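Glycosyl hydrolases family 2, sugar binding domain protein (Bacteroides uniformis str. 3978 T3 ii, PDB 6D1P) probably hydrolyses O-glycosidic bonds as a beta-glucuronidase of glycosyl hydrolase family 2 from a human gut bacterium. Local coordinates at residues Thr174-Phe184 with Pro388-Tyr399. Sequence-based numbering, arbitrary orientation.
Sequences TEMIPSDMSDF and PWCRGGLGGESY. With K (potassium ion), chain K; NA (sodium ion), chain D.
With CG anti to the backbone N (chi1 176°), Tyr399 turns its ring toward Ile177, whose CG2, set beside its own backbone N, lies over one face in a CH-pi contact, 3.7 Å from the ring centroid. Gly395 N of its own segment lies over the opposite face, holding the ring between Ile177 and the chain leading into its helix. The Glu175 chain, bent at chi2 (-67°), turns OE1 to accept from Gly396 N at 2.8 Å through its syn lone pair; Gly396 is the N-cap of helix 397-414. The cis-proline Pro178 packs its CB on Pro388 CB at 3.8 Å. Further along, the extended Arg391 sends NH1 to Met181 O (2.9 Å), the oxygen near the guanidinium plane, while NH2 forms a salt bridge with Glu428. An alanine at Arg391 is likely to leave Met181 O without this donor and to deprive Glu428 of this salt-bridge partner. Ser179 and Ser182 close the type I turn that presents Met181 O: Ser179 OG accepts from Met181 N in an ST turn, and Ser179 O from both Ser182 N and OG. In the same loop, Met176 O and Pro178 O bind a potassium ion with Asp173 O. The whole exemplifies a buried interdomain joint, in which an ion-binding loop of the family 2 sugar-binding domain packs on a loop following strand 382-386 of the TIM barrel.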
ATOM      1  N   THR A 174      -0.386   1.619 -19.890  1.00 24.28           N
ATOM      2  CA  THR A 174      -0.180   2.589 -20.966  1.00 25.42           C
ATOM      3  C   THR A 174      -1.113   2.376 -22.147  1.00 22.52           C
ATOM      4  O   THR A 174      -1.207   3.267 -22.997  1.00 23.10           O
ATOM      5  CB  THR A 174       1.278   2.581 -21.445  1.00 23.74           C
ATOM      6  OG1 THR A 174       1.606   1.312 -22.036  1.00 22.35           O
ATOM      7  CG2 THR A 174       2.209   2.845 -20.276  1.00 23.92           C
ATOM      8  N   GLU A 175      -1.811   1.246 -22.212  1.00 20.30           N
ATOM      9  CA  GLU A 175      -2.770   0.968 -23.273  1.00 23.83           C
ATOM     10  C   GLU A 175      -4.191   1.351 -22.882  1.00 22.78           C
ATOM     11  O   GLU A 175      -5.149   0.940 -23.550  1.00 22.19           O
ATOM     12  CB  GLU A 175      -2.700  -0.514 -23.665  1.00 23.29           C
ATOM     13  CG  GLU A 175      -1.381  -0.912 -24.320  1.00 22.32           C
ATOM     14  CD  GLU A 175      -1.153  -0.270 -25.712  1.00 25.25           C
ATOM     15  OE1 GLU A 175      -2.133   0.132 -26.397  1.00 20.74           O
ATOM     16  OE2 GLU A 175       0.026  -0.185 -26.132  1.00 26.67           O
ATOM     17  N   MET A 176      -4.336   2.114 -21.805  1.00 21.02           N
ATOM     18  CA  MET A 176      -5.612   2.618 -21.324  1.00 24.35           C
ATOM     19  C   MET A 176      -5.539   4.142 -21.254  1.00 22.00           C
ATOM     20  O   MET A 176      -4.542   4.697 -20.780  1.00 21.42           O
ATOM     21  CB  MET A 176      -5.930   2.017 -19.945  1.00 22.54           C
ATOM     22  CG  MET A 176      -7.312   2.323 -19.412  1.00 20.70           C
ATOM     23  SD  MET A 176      -7.545   1.624 -17.768  1.00 26.10           S
ATOM     24  CE  MET A 176      -6.477   2.661 -16.774  1.00 16.88           C
ATOM     25  N   ILE A 177      -6.575   4.820 -21.734  1.00 21.20           N
ATOM     26  CA  ILE A 177      -6.624   6.277 -21.596  1.00 20.17           C
ATOM     27  C   ILE A 177      -7.352   6.566 -20.290  1.00 22.44           C
ATOM     28  O   ILE A 177      -8.211   5.762 -19.890  1.00 22.91           O
ATOM     29  CB  ILE A 177      -7.311   6.959 -22.797  1.00 24.05           C
ATOM     30  CG1 ILE A 177      -8.714   6.403 -23.047  1.00 23.62           C
ATOM     31  CG2 ILE A 177      -6.482   6.833 -24.075  1.00 20.75           C
ATOM     32  CD1 ILE A 177      -9.536   7.304 -23.971  1.00 24.17           C
ATOM     33  N   PRO A 178      -7.037   7.671 -19.573  1.00 23.66           N
ATOM     34  CA  PRO A 178      -6.001   8.656 -19.903  1.00 21.75           C
ATOM     35  C   PRO A 178      -4.609   8.201 -19.543  1.00 20.23           C
ATOM     36  O   PRO A 178      -4.433   7.236 -18.819  1.00 19.65           O
ATOM     37  CB  PRO A 178      -6.375   9.853 -19.031  1.00 22.22           C
ATOM     38  CG  PRO A 178      -6.897   9.193 -17.776  1.00 18.06           C
ATOM     39  CD  PRO A 178      -7.714   8.017 -18.307  1.00 17.66           C
ATOM     40  N   SER A 179      -3.624   8.955 -19.996  1.00 22.73           N
ATOM     41  CA  SER A 179      -2.236   8.625 -19.748  1.00 18.23           C
ATOM     42  C   SER A 179      -1.825   8.993 -18.342  1.00 20.91           C
ATOM     43  O   SER A 179      -2.215  10.044 -17.810  1.00 17.63           O
ATOM     44  CB  SER A 179      -1.337   9.368 -20.724  1.00 17.58           C
ATOM     45  OG  SER A 179      -0.036   9.465 -20.197  1.00 23.24           O
ATOM     46  N   ASP A 180      -0.948   8.165 -17.768  1.00 18.94           N
ATOM     47  CA  ASP A 180      -0.422   8.538 -16.462  1.00 17.10           C
ATOM     48  C   ASP A 180       0.509   9.745 -16.525  1.00 19.69           C
ATOM     49  O   ASP A 180       0.983  10.204 -15.483  1.00 19.33           O
ATOM     50  CB  ASP A 180       0.304   7.353 -15.818  1.00 20.07           C
ATOM     51  CG  ASP A 180      -0.659   6.384 -15.130  1.00 20.15           C
ATOM     52  OD1 ASP A 180      -1.231   6.747 -14.073  1.00 17.47           O
ATOM     53  OD2 ASP A 180      -0.851   5.273 -15.659  1.00 21.25           O
ATOM     54  N   MET A 181       0.812  10.263 -17.707  1.00 19.03           N
ATOM     55  CA  MET A 181       1.478  11.553 -17.758  1.00 20.14           C
ATOM     56  C   MET A 181       0.532  12.714 -17.449  1.00 21.34           C
ATOM     57  O   MET A 181       1.003  13.846 -17.300  1.00 22.73           O
ATOM     58  CB  MET A 181       2.135  11.728 -19.122  1.00 18.07           C
ATOM     59  CG  MET A 181       3.100  10.591 -19.466  1.00 22.56           C
ATOM     60  SD  MET A 181       3.982  10.837 -21.014  1.00 25.39           S
ATOM     61  CE  MET A 181       5.066  12.191 -20.542  1.00 20.95           C
ATOM     62  N   SER A 182      -0.773  12.452 -17.323  1.00 20.47           N
ATOM     63  CA  SER A 182      -1.755  13.490 -17.042  1.00 20.02           C
ATOM     64  C   SER A 182      -1.494  14.150 -15.697  1.00 23.06           C
ATOM     65  O   SER A 182      -0.996  13.521 -14.755  1.00 19.21           O
ATOM     66  CB  SER A 182      -3.167  12.908 -17.048  1.00 15.90           C
ATOM     67  OG  SER A 182      -3.544  12.496 -18.351  1.00 20.38           O
ATOM     68  N   ASP A 183      -1.875  15.426 -15.609  1.00 20.72           N
ATOM     69  CA  ASP A 183      -1.748  16.233 -14.397  1.00 20.71           C
ATOM     70  C   ASP A 183      -2.956  16.079 -13.456  1.00 20.95           C
ATOM     71  O   ASP A 183      -3.465  17.050 -12.878  1.00 22.71           O
ATOM     72  CB  ASP A 183      -1.519  17.683 -14.810  1.00 19.30           C
ATOM     73  CG  ASP A 183      -1.132  18.587 -13.646  1.00 25.10           C
ATOM     74  OD1 ASP A 183      -0.335  18.178 -12.779  1.00 21.97           O
ATOM     75  OD2 ASP A 183      -1.620  19.748 -13.632  1.00 25.05           O
ATOM     76  N   PHE A 184      -3.442  14.852 -13.291  1.00 19.99           N
ATOM     77  CA  PHE A 184      -4.467  14.526 -12.303  1.00 18.99           C
ATOM     78  C   PHE A 184      -4.319  13.052 -11.956  1.00 19.75           C
ATOM     79  O   PHE A 184      -3.625  12.302 -12.652  1.00 23.61           O
ATOM     80  CB  PHE A 184      -5.879  14.863 -12.822  1.00 20.23           C
ATOM     81  CG  PHE A 184      -6.280  14.108 -14.068  1.00 17.11           C
ATOM     82  CD1 PHE A 184      -5.941  14.587 -15.336  1.00 17.99           C
ATOM     83  CD2 PHE A 184      -7.027  12.948 -13.981  1.00 16.84           C
ATOM     84  CE1 PHE A 184      -6.326  13.907 -16.501  1.00 18.01           C
ATOM     85  CE2 PHE A 184      -7.416  12.250 -15.139  1.00 18.11           C
ATOM     86  CZ  PHE A 184      -7.060  12.742 -16.405  1.00 16.98           C
ATOM     87  N   PRO A 388     -11.070  11.201 -22.233  1.00 26.75           N
ATOM     88  CA  PRO A 388      -9.754  11.304 -21.593  1.00 22.31           C
ATOM     89  C   PRO A 388      -8.599  10.838 -22.474  1.00 26.14           C
ATOM     90  O   PRO A 388      -7.659  10.201 -21.979  1.00 26.34           O
ATOM     91  CB  PRO A 388      -9.911  10.435 -20.329  1.00 24.94           C
ATOM     92  CG  PRO A 388     -11.035   9.524 -20.600  1.00 20.23           C
ATOM     93  CD  PRO A 388     -11.852  10.053 -21.729  1.00 23.25           C
ATOM     94  N   TRP A 389      -8.646  11.152 -23.775  1.00 28.37           N
ATOM     95  CA  TRP A 389      -7.458  11.030 -24.624  1.00 24.72           C
ATOM     96  C   TRP A 389      -6.553  12.215 -24.285  1.00 24.98           C
ATOM     97  O   TRP A 389      -6.568  13.270 -24.923  1.00 25.01           O
ATOM     98  CB  TRP A 389      -7.825  10.989 -26.103  1.00 23.71           C
ATOM     99  CG  TRP A 389      -6.662  10.591 -26.955  1.00 24.96           C
ATOM    100  CD1 TRP A 389      -5.528   9.962 -26.538  1.00 23.74           C
ATOM    101  CD2 TRP A 389      -6.503  10.806 -28.362  1.00 24.14           C
ATOM    102  NE1 TRP A 389      -4.678   9.768 -27.588  1.00 23.36           N
ATOM    103  CE2 TRP A 389      -5.253  10.273 -28.724  1.00 27.32           C
ATOM    104  CE3 TRP A 389      -7.298  11.392 -29.349  1.00 24.64           C
ATOM    105  CZ2 TRP A 389      -4.774  10.306 -30.036  1.00 27.49           C
ATOM    106  CZ3 TRP A 389      -6.826  11.429 -30.649  1.00 26.86           C
ATOM    107  CH2 TRP A 389      -5.570  10.888 -30.983  1.00 26.33           C
ATOM    108  N   CYS A 390      -5.756  12.031 -23.240  1.00 22.11           N
ATOM    109  CA  CYS A 390      -5.060  13.127 -22.575  1.00 20.46           C
ATOM    110  C   CYS A 390      -3.597  12.730 -22.392  1.00 19.72           C
ATOM    111  O   CYS A 390      -3.271  11.975 -21.471  1.00 20.84           O
ATOM    112  CB  CYS A 390      -5.743  13.443 -21.246  1.00 18.51           C
ATOM    113  SG  CYS A 390      -5.014  14.747 -20.258  1.00 19.63           S
ATOM    114  N   ARG A 391      -2.736  13.238 -23.286  1.00 18.40           N
ATOM    115  CA  ARG A 391      -1.283  13.061 -23.279  1.00 19.47           C
ATOM    116  C   ARG A 391      -0.839  11.647 -23.654  1.00 22.25           C
ATOM    117  O   ARG A 391      -1.643  10.705 -23.649  1.00 18.20           O
ATOM    118  CB  ARG A 391      -0.674  13.430 -21.923  1.00 22.31           C
ATOM    119  CG  ARG A 391      -0.783  14.920 -21.568  1.00 19.95           C
ATOM    120  CD  ARG A 391      -0.109  15.259 -20.239  1.00 20.85           C
ATOM    121  NE  ARG A 391      -0.207  16.696 -20.003  1.00 21.54           N
ATOM    122  CZ  ARG A 391       0.283  17.332 -18.940  1.00 23.38           C
ATOM    123  NH1 ARG A 391       0.914  16.653 -17.977  1.00 16.33           N
ATOM    124  NH2 ARG A 391       0.139  18.658 -18.845  1.00 21.29           N
ATOM    125  N   GLY A 392       0.431  11.530 -24.067  1.00 20.21           N
ATOM    126  CA  GLY A 392       1.155  10.276 -24.108  1.00 22.78           C
ATOM    127  C   GLY A 392       1.408   9.713 -25.489  1.00 25.44           C
ATOM    128  O   GLY A 392       2.305   8.871 -25.639  1.00 25.83           O
ATOM    129  N   GLY A 393       0.647  10.137 -26.496  1.00 24.30           N
ATOM    130  CA  GLY A 393       0.775   9.587 -27.825  1.00 20.23           C
ATOM    131  C   GLY A 393      -0.473   8.838 -28.238  1.00 24.36           C
ATOM    132  O   GLY A 393      -1.579   9.376 -28.176  1.00 23.36           O
ATOM    133  N   LEU A 394      -0.312   7.577 -28.629  1.00 24.67           N
ATOM    134  CA  LEU A 394      -1.427   6.812 -29.170  1.00 26.42           C
ATOM    135  C   LEU A 394      -1.071   5.336 -29.094  1.00 26.18           C
ATOM    136  O   LEU A 394       0.030   4.943 -29.495  1.00 27.10           O
ATOM    137  CB  LEU A 394      -1.727   7.231 -30.614  1.00 25.67           C
ATOM    138  CG  LEU A 394      -2.751   6.415 -31.415  1.00 26.07           C
ATOM    139  CD1 LEU A 394      -4.171   6.617 -30.890  1.00 25.01           C
ATOM    140  CD2 LEU A 394      -2.667   6.766 -32.879  1.00 24.24           C
ATOM    141  N   GLY A 395      -1.994   4.528 -28.569  1.00 27.55           N
ATOM    142  CA  GLY A 395      -1.751   3.121 -28.342  1.00 27.41           C
ATOM    143  C   GLY A 395      -2.336   2.239 -29.430  1.00 26.60           C
ATOM    144  O   GLY A 395      -2.711   2.693 -30.513  1.00 25.47           O
ATOM    145  N   GLY A 396      -2.433   0.943 -29.105  1.00 28.46           N
ATOM    146  CA  GLY A 396      -2.893  -0.078 -30.025  1.00 28.08           C
ATOM    147  C   GLY A 396      -4.398  -0.091 -30.200  1.00 31.08           C
ATOM    148  O   GLY A 396      -5.090   0.906 -29.967  1.00 28.56           O
ATOM    149  N   GLU A 397      -4.911  -1.250 -30.641  1.00 28.51           N
ATOM    150  CA  GLU A 397      -6.324  -1.330 -31.014  1.00 31.39           C
ATOM    151  C   GLU A 397      -7.219  -1.205 -29.798  1.00 28.14           C
ATOM    152  O   GLU A 397      -8.331  -0.671 -29.882  1.00 28.44           O
ATOM    153  CB  GLU A 397      -6.630  -2.641 -31.740  1.00 26.41           C
ATOM    154  CG  GLU A 397      -6.481  -2.552 -33.241  1.00 35.90           C
ATOM    155  CD  GLU A 397      -7.180  -1.323 -33.845  1.00 43.33           C
ATOM    156  OE1 GLU A 397      -8.411  -1.167 -33.680  1.00 40.18           O
ATOM    157  OE2 GLU A 397      -6.491  -0.499 -34.494  1.00 47.27           O
ATOM    158  N   SER A 398      -6.769  -1.739 -28.677  1.00 25.00           N
ATOM    159  CA  SER A 398      -7.584  -1.721 -27.476  1.00 29.31           C
ATOM    160  C   SER A 398      -7.704  -0.302 -26.950  1.00 25.99           C
ATOM    161  O   SER A 398      -8.790   0.145 -26.551  1.00 24.33           O
ATOM    162  CB  SER A 398      -6.953  -2.657 -26.442  1.00 24.89           C
ATOM    163  OG  SER A 398      -7.891  -2.945 -25.442  1.00 35.78           O
ATOM    164  N   TYR A 399      -6.578   0.410 -26.960  1.00 25.17           N
ATOM    165  CA  TYR A 399      -6.536   1.822 -26.633  1.00 22.91           C
ATOM    166  C   TYR A 399      -7.476   2.618 -27.543  1.00 24.19           C
ATOM    167  O   TYR A 399      -8.302   3.403 -27.060  1.00 23.87           O
ATOM    168  CB  TYR A 399      -5.073   2.258 -26.735  1.00 21.62           C
ATOM    169  CG  TYR A 399      -4.676   3.715 -26.536  1.00 26.46           C
ATOM    170  CD1 TYR A 399      -3.776   4.066 -25.531  1.00 21.78           C
ATOM    171  CD2 TYR A 399      -5.117   4.720 -27.396  1.00 24.00           C
ATOM    172  CE1 TYR A 399      -3.353   5.353 -25.366  1.00 20.76           C
ATOM    173  CE2 TYR A 399      -4.695   6.035 -27.234  1.00 24.01           C
ATOM    174  CZ  TYR A 399      -3.813   6.336 -26.216  1.00 23.55           C
ATOM    175  OH  TYR A 399      -3.361   7.616 -26.021  1.00 23.36           O
TER
HETATM  176  K     K K 909      -3.085   5.037 -18.744  1.00 21.44           K
HETATM  177 NA    NA D 902       3.993   1.745 -23.044  1.00 25.68          NA
HETATM  178  O   HOH W   1      -4.176  -0.999 -27.304  1.00 24.48           O
HETATM  179  O   HOH W   2      -0.034   5.750 -19.317  1.00 23.01           O
HETATM  180  O   HOH W   3      -2.718   3.922 -16.391  1.00 22.88           O
HETATM  181  O   HOH W   4       4.564  -0.182 -25.158  1.00 24.81           O